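Local coordinates for protein P35 antigen (Borrelia burgdorferi, PDB 4ALY) that is an outer surface lipoprotein of the Lyme disease agent, critical to ensure infection after a tick bite, at residues P235-Q238 with K243-D246; I228-T233 with R249-R254; E84-I89 with L179-I184. All blocks are in the same frame, centred on the assembly; numbering follows the deposited sequence.

In the fold
Following this all-helical chain from its N terminus, interaction 3 comes first: helix 70-95 is met by helix 163-189, closing a loop of 89 residues that includes helices 129-137 and 143-157. Helix 200-233 follows, and its last turns meet the chain just past the end of helix 241-250 in interaction 2. Within that second loop lies interaction 1, where helix 241-250 folds back against the short helix 235-239; the two contacts touch through a probable hydrogen bond from Gln-238 NE2 to Tyr-231 O and share a sulfate. Interaction 3 is in series with both and lies across the centre of the chain, about 27 Å from interaction 2 and 35 Å from interaction 1, centre to centre.

Interaction 1: residues P235-Q238 with K243-D246. With SO4 (sulfate ion), chain C.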
loop_
_atom_site.group_PDB
_atom_site.type_symbol
_atom_site.label_atom_id
_atom_site.label_comp_id
_atom_site.label_asym_id
_atom_site.label_seq_id
_atom_site.Cartn_x
_atom_site.Cartn_y
_atom_site.Cartn_z
ATOM N N PRO A 235 12.591 -16.585 -19.330
ATOM C CA PRO A 235 13.548 -17.379 -18.547
ATOM C C PRO A 235 14.804 -16.655 -18.013
ATOM O O PRO A 235 15.406 -17.157 -17.047
ATOM C CB PRO A 235 13.964 -18.494 -19.520
ATOM C CG PRO A 235 13.312 -18.136 -20.832
ATOM C CD PRO A 235 12.121 -17.315 -20.514
ATOM N N ASP A 236 15.251 -15.538 -18.601
ATOM C CA ASP A 236 16.429 -14.955 -17.950
ATOM C C ASP A 236 16.143 -14.036 -16.796
ATOM O O ASP A 236 17.025 -13.802 -15.954
ATOM C CB ASP A 236 17.639 -14.539 -18.831
ATOM C CG ASP A 236 17.267 -14.052 -20.168
ATOM O OD1 ASP A 236 16.511 -14.757 -20.874
ATOM O OD2 ASP A 236 17.786 -12.975 -20.520
ATOM N N LEU A 237 14.891 -13.603 -16.699
ATOM C CA LEU A 237 14.451 -13.078 -15.445
ATOM C C LEU A 237 14.587 -14.133 -14.342
ATOM O O LEU A 237 14.872 -13.830 -13.205
ATOM C CB LEU A 237 13.055 -12.517 -15.561
ATOM C CG LEU A 237 13.058 -11.021 -15.961
ATOM C CD1 LEU A 237 14.147 -10.553 -16.924
ATOM C CD2 LEU A 237 11.686 -10.588 -16.454
ATOM N N GLN A 238 14.415 -15.380 -14.684
ATOM C CA GLN A 238 14.445 -16.378 -13.677
ATOM C C GLN A 238 15.874 -16.800 -13.294
ATOM O O GLN A 238 16.097 -17.239 -12.199
ATOM C CB GLN A 238 13.618 -17.594 -14.128
ATOM C CG GLN A 238 12.162 -17.289 -14.492
ATOM C CD GLN A 238 11.479 -18.403 -15.339
ATOM O OE1 GLN A 238 12.016 -19.506 -15.535
ATOM N NE2 GLN A 238 10.296 -18.094 -15.863
ATOM N N LYS A 243 19.354 -8.943 -14.106
ATOM C CA LYS A 243 18.364 -8.533 -15.115
ATOM C C LYS A 243 17.067 -8.423 -14.330
ATOM O O LYS A 243 16.353 -7.470 -14.503
ATOM C CB LYS A 243 18.223 -9.561 -16.242
ATOM C CG LYS A 243 19.494 -9.837 -17.016
ATOM C CD LYS A 243 19.190 -10.161 -18.469
ATOM C CE LYS A 243 20.352 -9.804 -19.416
ATOM N NZ LYS A 243 21.217 -10.990 -19.627
ATOM N N LEU A 244 16.849 -9.343 -13.366
ATOM C CA LEU A 244 15.634 -9.315 -12.571
ATOM C C LEU A 244 15.603 -7.963 -11.852
ATOM O O LEU A 244 14.591 -7.245 -11.919
ATOM C CB LEU A 244 15.488 -10.521 -11.635
ATOM C CG LEU A 244 14.211 -10.460 -10.774
ATOM C CD1 LEU A 244 12.940 -10.285 -11.657
ATOM C CD2 LEU A 244 14.054 -11.611 -9.760
ATOM N N ASN A 245 16.719 -7.612 -11.191
ATOM C CA ASN A 245 16.839 -6.296 -10.577
ATOM C C ASN A 245 16.504 -5.116 -11.529
ATOM O O ASN A 245 15.765 -4.211 -11.149
ATOM C CB ASN A 245 18.235 -6.097 -9.974
ATOM C CG ASN A 245 18.378 -4.739 -9.334
ATOM O OD1 ASN A 245 17.735 -4.464 -8.328
ATOM N ND2 ASN A 245 19.201 -3.859 -9.948
ATOM N N ASP A 246 17.004 -5.123 -12.757
ATOM C CA ASP A 246 16.656 -4.042 -13.685
ATOM C C ASP A 246 15.208 -3.972 -14.009
ATOM O O ASP A 246 14.671 -2.876 -14.186
ATOM C CB ASP A 246 17.419 -4.124 -15.002
ATOM C CG ASP A 246 18.911 -3.963 -14.800
ATOM O OD1 ASP A 246 19.323 -3.240 -13.833
ATOM O OD2 ASP A 246 19.653 -4.605 -15.584
HETATM S S SO4 C . 19.837 -0.104 -8.799
HETATM O O1 SO4 C . 19.204 0.100 -7.491
HETATM O O2 SO4 C . 20.628 1.106 -8.941
HETATM O O3 SO4 C . 18.919 -0.214 -9.958
HETATM O O4 SO4 C . 20.632 -1.371 -8.678
#
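Lys-243 lies across from Asp-236 and Leu-237, its CB pointing at the preceding short helix. The aliphatic chain is bent at chi2 and chi4, and it is CD that comes nearest the acid, 3.8 Å from Asp-236 OD2. The ammonium stops a little farther off, with Lys-243 NZ 4.1 Å from Asp-236 OD2, so opposite charges face each other without a salt bridge and any attraction is probably modest at this exposed edge. Higher up the same side chain, Lys-243 CB packs on Leu-237 CD1. These residues belong to two short consecutive helices, 235-239 and 241-250, joined by a tight turn; just before the second segment, Asp-240 OD1 takes a hydrogen bond from the backbone N of Lys-243. Next comes Leu-244, whose CB lies 3.7 Å from Leu-237 O, over the backbone of the first helix. Its CG stands opposite the backbone N (chi1 179°), and the CD1 branch ends 4.4 Å from Leu-237 CG, an apolar touch between two buried leucines. Ile-152, Lys-155 and Leu-156 of helix 143-157 also pack against Leu-244. Asn-245 takes a different direction: ND2 gives a hydrogen bond to sulfate O4, at 3.1 Å with an N-H...O angle of 149°, while its side chain touches Leu-156.

Interaction 2: residues I228-T233 with R249-R254; sequences IDEYNT and RSKNSR. With SO4 (sulfate ion), chain C.
Glu-230 and Lys-251 reach for each other between backbones that stay well apart: the nearest CA atoms, of Glu-230 and Ser-250, are 12.2 Å distant, the first on the final turns of helix 200-233 and the second where helix 241-250 runs out. Two long side chains fill that gap, coming from opposite directions. Lys-251 NZ donates to Glu-230 OE2 at 2.8 Å, using the syn lone pair of that oxygen, and this hydrogen bond forms part of a salt bridge. Glu-230 runs extended beyond CG, whereas the lysine kinks at chi2 and again at chi4 (-37°), which swings the ammonium onto OE2; Lys-251 CE lies 3.1 Å from Glu-230 OE1. OE1 also has a weak hydrogen bond with Thr-247 OG1, and the Lys-251 side chain touches Asp-223 and Asp-226, so the lysine lies amid acidic neighbours. Around Lys-251 the chain turns, with Asn-252 N bonded to Arg-249 O. Arg-249 NE donates to Asn-252 O at 3.0 Å, tilted out of the guanidinium plane, while Asn-252 OD1 accepts from Arg-173 NH2. The two guanidiniums lie nearly parallel and offset, Arg-254 NH1 3.6 Å above the plane of Arg-249, over its centre. Beside them sits a sulfate, probably from the crystallisation liquor: Arg-254 NH2 gives its O2 a weak hydrogen bond of 2.6 Å, whereas the modelled approach of Arg-249 is too close to be trusted. Ser-253 then caps the start of helix 254-275 as its N-cap residue, and Gln-256 OE1 accepts from Ser-253 N in the manner of a capping box, which starts that helix where the chain leaves helix 241-250.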
loop_
_atom_site.group_PDB
_atom_site.type_symbol
_atom_site.label_atom_id
_atom_site.label_comp_id
_atom_site.label_asym_id
_atom_site.label_seq_id
_atom_site.Cartn_x
_atom_site.Cartn_y
_atom_site.Cartn_z
ATOM N N ILE A 228 5.072 -10.263 -12.455
ATOM C CA ILE A 228 4.766 -11.682 -12.385
ATOM C C ILE A 228 4.730 -12.252 -13.820
ATOM O O ILE A 228 5.345 -13.303 -14.088
ATOM C CB ILE A 228 3.397 -11.890 -11.656
ATOM C CG1 ILE A 228 3.494 -11.563 -10.135
ATOM C CG2 ILE A 228 2.772 -13.281 -11.918
ATOM C CD1 ILE A 228 2.184 -11.825 -9.349
ATOM N N ASP A 229 4.044 -11.568 -14.746
ATOM C CA ASP A 229 3.977 -12.039 -16.158
ATOM C C ASP A 229 5.329 -11.997 -16.801
ATOM O O ASP A 229 5.698 -12.977 -17.376
ATOM C CB ASP A 229 2.986 -11.237 -17.054
ATOM C CG ASP A 229 1.542 -11.330 -16.566
ATOM O OD1 ASP A 229 1.108 -12.399 -16.062
ATOM O OD2 ASP A 229 0.817 -10.329 -16.682
ATOM N N GLU A 230 6.064 -10.876 -16.724
ATOM C CA GLU A 230 7.396 -10.785 -17.329
ATOM C C GLU A 230 8.278 -11.897 -16.777
ATOM O O GLU A 230 8.919 -12.604 -17.533
ATOM C CB GLU A 230 8.007 -9.398 -17.102
ATOM C CG GLU A 230 7.081 -8.263 -17.578
ATOM C CD GLU A 230 7.335 -6.887 -16.933
ATOM O OE1 GLU A 230 8.358 -6.663 -16.238
ATOM O OE2 GLU A 230 6.490 -5.987 -17.133
ATOM N N TYR A 231 8.244 -12.127 -15.463
ATOM C CA TYR A 231 9.003 -13.221 -14.892
ATOM C C TYR A 231 8.629 -14.601 -15.477
ATOM O O TYR A 231 9.515 -15.319 -16.016
ATOM C CB TYR A 231 8.911 -13.187 -13.375
ATOM C CG TYR A 231 9.655 -14.313 -12.691
ATOM C CD1 TYR A 231 9.009 -15.551 -12.401
ATOM C CD2 TYR A 231 10.982 -14.152 -12.316
ATOM C CE1 TYR A 231 9.677 -16.583 -11.757
ATOM C CE2 TYR A 231 11.671 -15.169 -11.690
ATOM C CZ TYR A 231 11.025 -16.366 -11.400
ATOM O OH TYR A 231 11.747 -17.338 -10.764
ATOM N N ASN A 232 7.332 -14.945 -15.451
ATOM C CA ASN A 232 6.863 -16.273 -15.961
ATOM C C ASN A 232 7.170 -16.416 -17.474
ATOM O O ASN A 232 7.482 -17.495 -17.949
ATOM C CB ASN A 232 5.348 -16.588 -15.621
ATOM C CG ASN A 232 4.998 -16.527 -14.104
ATOM O OD1 ASN A 232 3.891 -16.140 -13.721
ATOM N ND2 ASN A 232 5.915 -16.898 -13.262
ATOM N N THR A 233 7.160 -15.304 -18.197
ATOM C CA THR A 233 7.360 -15.265 -19.669
ATOM C C THR A 233 8.807 -15.331 -20.225
ATOM O O THR A 233 9.026 -15.587 -21.405
ATOM C CB THR A 233 6.641 -14.000 -20.207
ATOM O OG1 THR A 233 5.305 -14.372 -20.581
ATOM C CG2 THR A 233 7.381 -13.292 -21.391
ATOM N N ARG A 249 13.366 -2.224 -11.066
ATOM C CA ARG A 249 13.787 -0.807 -11.171
ATOM C C ARG A 249 13.013 -0.053 -12.248
ATOM O O ARG A 249 12.615 1.070 -12.051
ATOM C CB ARG A 249 15.258 -0.780 -11.600
ATOM C CG ARG A 249 16.176 0.361 -11.140
ATOM C CD ARG A 249 15.493 1.654 -10.809
ATOM N NE ARG A 249 15.335 2.021 -9.372
ATOM C CZ ARG A 249 16.153 1.736 -8.364
ATOM N NH1 ARG A 249 17.239 1.033 -8.552
ATOM N NH2 ARG A 249 15.886 2.163 -7.158
ATOM N N SER A 250 12.752 -0.662 -13.386
ATOM C CA SER A 250 12.081 0.095 -14.429
ATOM C C SER A 250 10.702 0.663 -14.033
ATOM O O SER A 250 10.264 1.707 -14.555
ATOM C CB SER A 250 12.046 -0.717 -15.748
ATOM O OG SER A 250 11.404 -1.947 -15.568
ATOM N N LYS A 251 10.026 -0.008 -13.097
ATOM C CA LYS A 251 8.701 0.410 -12.626
ATOM C C LYS A 251 8.817 1.131 -11.303
ATOM O O LYS A 251 7.811 1.549 -10.706
ATOM C CB LYS A 251 7.788 -0.810 -12.470
ATOM C CG LYS A 251 7.674 -1.629 -13.742
ATOM C CD LYS A 251 7.819 -3.115 -13.423
ATOM C CE LYS A 251 7.723 -4.012 -14.665
ATOM N NZ LYS A 251 6.730 -3.555 -15.681
ATOM N N ASN A 252 10.027 1.259 -10.794
ATOM C CA ASN A 252 10.152 1.881 -9.501
ATOM C C ASN A 252 11.410 2.756 -9.520
ATOM O O ASN A 252 12.427 2.367 -8.953
ATOM C CB ASN A 252 10.233 0.804 -8.384
ATOM C CG ASN A 252 8.959 -0.061 -8.277
ATOM O OD1 ASN A 252 7.956 0.366 -7.704
ATOM N ND2 ASN A 252 9.007 -1.273 -8.807
ATOM N N SER A 253 11.360 3.923 -10.187
ATOM C CA SER A 253 12.584 4.769 -10.303
ATOM C C SER A 253 12.680 5.480 -8.998
ATOM O O SER A 253 11.728 5.435 -8.241
ATOM C CB SER A 253 12.566 5.733 -11.503
ATOM O OG SER A 253 11.621 6.755 -11.330
ATOM N N ARG A 254 13.834 6.060 -8.694
ATOM C CA ARG A 254 14.046 6.766 -7.446
ATOM C C ARG A 254 13.144 7.993 -7.362
ATOM O O ARG A 254 12.596 8.323 -6.295
ATOM C CB ARG A 254 15.527 7.169 -7.297
ATOM C CG ARG A 254 16.417 6.043 -6.764
ATOM C CD ARG A 254 17.896 6.375 -6.886
ATOM N NE ARG A 254 18.817 5.217 -6.986
ATOM C CZ ARG A 254 19.026 4.453 -8.081
ATOM N NH1 ARG A 254 18.297 4.580 -9.193
ATOM N NH2 ARG A 254 19.957 3.509 -8.050
HETATM S S SO4 C . 19.837 -0.104 -8.799
HETATM O O1 SO4 C . 19.204 0.100 -7.491
HETATM O O2 SO4 C . 20.628 1.106 -8.941
HETATM O O3 SO4 C . 18.919 -0.214 -9.958
HETATM O O4 SO4 C . 20.632 -1.371 -8.678
#

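Interaction 3: residues E84-I89 with L179-I184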
loop_
_atom_site.group_PDB
_atom_site.type_symbol
_atom_site.label_atom_id
_atom_site.label_comp_id
_atom_site.label_asym_id
_atom_site.label_seq_id
_atom_site.Cartn_x
_atom_site.Cartn_y
_atom_site.Cartn_z
ATOM N N GLU A 84 -16.087 3.643 4.764
ATOM C CA GLU A 84 -16.616 2.491 5.464
ATOM C C GLU A 84 -16.016 1.272 4.812
ATOM O O GLU A 84 -15.447 0.470 5.518
ATOM C CB GLU A 84 -18.150 2.429 5.399
ATOM C CG GLU A 84 -18.760 1.649 6.533
ATOM C CD GLU A 84 -18.520 2.308 7.883
ATOM O OE1 GLU A 84 -18.905 3.494 8.030
ATOM O OE2 GLU A 84 -17.967 1.634 8.794
ATOM N N ASN A 85 -16.122 1.157 3.484
ATOM C CA ASN A 85 -15.589 0.009 2.738
ATOM C C ASN A 85 -14.082 -0.324 3.030
ATOM O O ASN A 85 -13.723 -1.506 3.229
ATOM C CB ASN A 85 -15.890 0.140 1.260
ATOM C CG ASN A 85 -15.525 -1.095 0.463
ATOM O OD1 ASN A 85 -15.937 -2.223 0.787
ATOM N ND2 ASN A 85 -14.765 -0.896 -0.616
ATOM N N ILE A 86 -13.250 0.710 3.201
ATOM C CA ILE A 86 -11.856 0.504 3.466
ATOM C C ILE A 86 -11.605 -0.030 4.856
ATOM O O ILE A 86 -10.776 -0.945 5.031
ATOM C CB ILE A 86 -11.048 1.765 3.134
ATOM C CG1 ILE A 86 -10.948 1.857 1.608
ATOM C CG2 ILE A 86 -9.666 1.770 3.782
ATOM C CD1 ILE A 86 -10.509 3.227 1.143
ATOM N N ILE A 87 -12.308 0.504 5.843
ATOM C CA ILE A 87 -12.235 -0.040 7.193
ATOM C C ILE A 87 -12.822 -1.476 7.279
ATOM O O ILE A 87 -12.245 -2.321 7.962
ATOM C CB ILE A 87 -12.768 0.960 8.251
ATOM C CG1 ILE A 87 -11.988 2.265 8.157
ATOM C CG2 ILE A 87 -12.704 0.411 9.703
ATOM C CD1 ILE A 87 -10.581 2.237 8.771
ATOM N N GLN A 88 -13.885 -1.788 6.547
ATOM C CA GLN A 88 -14.515 -3.106 6.725
ATOM C C GLN A 88 -13.518 -4.124 6.220
ATOM O O GLN A 88 -13.081 -4.956 6.960
ATOM C CB GLN A 88 -15.896 -3.312 6.042
ATOM C CG GLN A 88 -16.852 -2.117 5.950
ATOM C CD GLN A 88 -17.859 -1.924 7.133
ATOM O OE1 GLN A 88 -17.454 -1.746 8.307
ATOM N NE2 GLN A 88 -19.176 -1.890 6.805
ATOM N N ILE A 89 -13.163 -4.020 4.958
ATOM C CA ILE A 89 -12.064 -4.748 4.316
ATOM C C ILE A 89 -10.848 -4.932 5.244
ATOM O O ILE A 89 -10.398 -6.045 5.467
ATOM C CB ILE A 89 -11.669 -4.076 2.989
ATOM C CG1 ILE A 89 -12.814 -4.194 1.969
ATOM C CG2 ILE A 89 -10.422 -4.718 2.418
ATOM C CD1 ILE A 89 -12.602 -3.419 0.627
ATOM N N LEU A 179 -1.701 1.979 3.889
ATOM C CA LEU A 179 -1.724 2.786 5.124
ATOM C C LEU A 179 -2.404 4.138 4.909
ATOM O O LEU A 179 -3.264 4.552 5.715
ATOM C CB LEU A 179 -0.302 3.027 5.656
ATOM C CG LEU A 179 -0.187 4.044 6.805
ATOM C CD1 LEU A 179 -0.933 3.597 8.075
ATOM C CD2 LEU A 179 1.270 4.310 7.161
ATOM N N ALA A 180 -2.034 4.836 3.825
ATOM C CA ALA A 180 -2.664 6.140 3.567
ATOM C C ALA A 180 -4.187 5.974 3.444
ATOM O O ALA A 180 -4.929 6.762 4.046
ATOM C CB ALA A 180 -2.105 6.810 2.325
ATOM N N MET A 181 -4.660 4.973 2.690
ATOM C CA MET A 181 -6.114 4.803 2.546
ATOM C C MET A 181 -6.833 4.606 3.888
ATOM O O MET A 181 -7.980 5.056 4.071
ATOM C CB MET A 181 -6.458 3.654 1.601
ATOM C CG MET A 181 -5.974 3.853 0.170
ATOM S SD MET A 181 -5.992 2.317 -0.781
ATOM C CE MET A 181 -7.708 2.233 -1.257
ATOM N N GLU A 182 -6.154 3.961 4.837
ATOM C CA GLU A 182 -6.820 3.580 6.070
ATOM C C GLU A 182 -6.710 4.673 7.140
ATOM O O GLU A 182 -7.574 4.776 8.010
ATOM C CB GLU A 182 -6.307 2.219 6.591
ATOM C CG GLU A 182 -6.419 1.159 5.521
ATOM C CD GLU A 182 -6.129 -0.255 5.981
ATOM O OE1 GLU A 182 -5.597 -0.432 7.103
ATOM O OE2 GLU A 182 -6.427 -1.184 5.177
ATOM N N GLU A 183 -5.661 5.479 7.103
ATOM C CA GLU A 183 -5.540 6.566 8.061
ATOM C C GLU A 183 -6.613 7.598 7.707
ATOM O O GLU A 183 -7.355 8.109 8.593
ATOM C CB GLU A 183 -4.208 7.259 7.904
ATOM C CG GLU A 183 -3.032 6.613 8.586
ATOM C CD GLU A 183 -1.792 7.466 8.414
ATOM O OE1 GLU A 183 -1.838 8.676 8.752
ATOM O OE2 GLU A 183 -0.791 6.964 7.920
ATOM N N ILE A 184 -6.682 7.890 6.412
ATOM C CA ILE A 184 -7.643 8.832 5.866
ATOM C C ILE A 184 -9.087 8.345 6.100
ATOM O O ILE A 184 -9.898 9.149 6.457
ATOM C CB ILE A 184 -7.336 9.175 4.383
ATOM C CG1 ILE A 184 -6.250 10.237 4.307
ATOM C CG2 ILE A 184 -8.588 9.572 3.579
ATOM C CD1 ILE A 184 -5.479 10.161 3.014
HETATM O O HOH W 1 -8.489 -1.856 3.544
#
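Ile-86 carries most of the apolar contact, against Met-181 and Glu-182, with both of its branches in use. Its CD1 meets Met-181 CE at 3.8 Å, the two side chains crossing at about a right angle, and the bend at chi3 of the methionine (82°) brings its terminal methyl round to that spot. CG2 rests 3.7 Å from Glu-182 CG and equally close to Met-181 O, so the isoleucine touches both side chains and backbone of the other helix. Ile-87 adds its CD1 tip, 4.0 Å from Glu-182 O. The polar link is indirect: one water donates to Ile-86 O at 2.9 Å and to Glu-182 OE2 at 2.7 Å. That carboxylate is buried and well supplied, since OE2 also accepts from Gln-178 NE2 and OE1 forms a salt bridge with Arg-133. The axes of segments 84-89 and 179-184 pass 9.2 Å apart at a signed angle of -115°. Phe-210 and Leu-213 of helix 200-233 pack against Ile-86 and Met-181 respectively, Met-134 and Thr-137 of helix 129-137 touch Glu-182, and helix 254-275 packs against Ala-180, Glu-183 and Ile-184.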